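Hypothetical protein Rv2827c (PDB 1ZEL) is of unknown function but probably binds DNA through a winged-helix domain and carries a region related to the C-terminal domain of AbiEi antitoxins. Local coordinates at residues 132-136 / 137-141. Numbering follows the deposited sequence.
Sequences KRLPD and GLASY. With FMT (formic acid), chain M.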
# COMPACT_ATOMS: atom_id res chain seq x y z
N LYS A 132 -1.78 16.11 2.72
CA LYS A 132 -2.34 15.23 3.75
C LYS A 132 -1.32 14.79 4.79
O LYS A 132 -0.28 14.26 4.44
CB LYS A 132 -2.95 13.97 3.12
CG LYS A 132 -4.30 14.17 2.42
CD LYS A 132 -5.43 14.43 3.43
CE LYS A 132 -5.47 13.38 4.56
NZ LYS A 132 -6.58 13.61 5.54
N ARG A 133 -1.64 15.00 6.08
CA ARG A 133 -0.67 14.55 7.10
C ARG A 133 -1.01 13.15 7.56
O ARG A 133 -2.18 12.76 7.62
CB ARG A 133 -0.57 15.47 8.30
N LEU A 134 0.04 12.39 7.88
CA LEU A 134 -0.11 11.06 8.43
C LEU A 134 -0.39 11.22 9.92
O LEU A 134 0.33 11.95 10.58
CB LEU A 134 1.18 10.26 8.22
CG LEU A 134 1.17 8.80 8.67
CD1 LEU A 134 0.30 7.95 7.76
CD2 LEU A 134 2.59 8.24 8.76
N PRO A 135 -1.43 10.54 10.46
CA PRO A 135 -1.62 10.61 11.91
C PRO A 135 -0.40 10.00 12.60
O PRO A 135 0.14 8.99 12.13
CB PRO A 135 -2.88 9.76 12.15
CG PRO A 135 -3.55 9.65 10.84
CD PRO A 135 -2.45 9.70 9.81
N ASP A 136 0.04 10.61 13.70
CA ASP A 136 1.31 10.24 14.36
C ASP A 136 1.38 8.78 14.81
O ASP A 136 2.43 8.14 14.70
CB ASP A 136 1.59 11.16 15.55
CG ASP A 136 2.02 12.56 15.13
OD1 ASP A 136 2.11 13.45 16.01
OD2 ASP A 136 2.29 12.78 13.92
N GLY A 137 0.25 8.26 15.29
CA GLY A 137 0.17 6.86 15.69
C GLY A 137 0.52 5.88 14.58
O GLY A 137 0.86 4.73 14.86
N LEU A 138 0.46 6.34 13.33
CA LEU A 138 0.62 5.43 12.18
C LEU A 138 2.05 5.28 11.66
O LEU A 138 2.33 4.36 10.89
CB LEU A 138 -0.30 5.85 11.03
CG LEU A 138 -1.72 5.28 10.94
CD1 LEU A 138 -2.32 5.73 9.63
CD2 LEU A 138 -1.72 3.76 10.95
N ALA A 139 2.94 6.18 12.08
CA ALA A 139 4.32 6.20 11.54
C ALA A 139 5.05 4.84 11.64
O ALA A 139 5.79 4.47 10.73
CB ALA A 139 5.14 7.30 12.22
N SER A 140 4.84 4.11 12.74
CA SER A 140 5.45 2.80 12.96
C SER A 140 4.90 1.70 12.07
O SER A 140 5.43 0.59 12.06
CB SER A 140 5.25 2.34 14.40
OG SER A 140 5.98 3.13 15.32
N TYR A 141 3.81 1.99 11.37
CA TYR A 141 3.01 0.98 10.66
C TYR A 141 3.00 1.17 9.15
O TYR A 141 2.69 0.23 8.41
CB TYR A 141 1.56 0.97 11.21
CG TYR A 141 1.52 0.63 12.70
CD1 TYR A 141 1.55 1.63 13.67
CD2 TYR A 141 1.49 -0.69 13.11
CE1 TYR A 141 1.55 1.31 15.02
CE2 TYR A 141 1.48 -1.02 14.45
CZ TYR A 141 1.51 -0.03 15.40
OH TYR A 141 1.50 -0.40 16.72
C FMT M . -3.27 9.55 15.70
O1 FMT M . -4.30 8.90 15.90
O2 FMT M . -2.14 9.06 15.59
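Pro135 and Leu138 close a beta turn in the loop that links strand 124-127 to strand 142-145, within the region related to AbiEi antitoxins. The amide N of Leu138 reaches back to Pro135 O at 2.9 Å, an i to i+3 bond. It meets the carbonyl from above its plane, 43° out of it, although the N-H itself points fairly straight at the oxygen (157°). One residue on, Ala139 N makes a weak bond of the same kind to Asp136 O, at 3.3 Å, closing a second, overlapping turn, and the chain winds through 137-140 with helical backbone angles but without the regular bonds of a helix.

Leu134, Pro135 and Leu138 cluster beside the turn. CD1 of Leu138 lies 3.9 Å from Leu134 CD1 and 4.0 Å from Pro135 CD; the two leucines cross at about a right angle, whereas proline and leucine run side by side. With CG anti to the backbone N (chi1 -177°), Leu134 extends so that CD1 meets Leu138 and CD2 sits 3.9 Å from Ala139 CA. Trp93 of helix 88-96 touches Leu134, Pro135 and Leu138.

O2 of a formic acid, probably from the crystallisation liquor, lies 2.5 Å from Gly137 N, a hydrogen bond so short that its length is doubtful; Lys70 N also bonds the molecule. The turns thus use the amides of Leu138 and Ala139, while Gly137 N meets the formic acid.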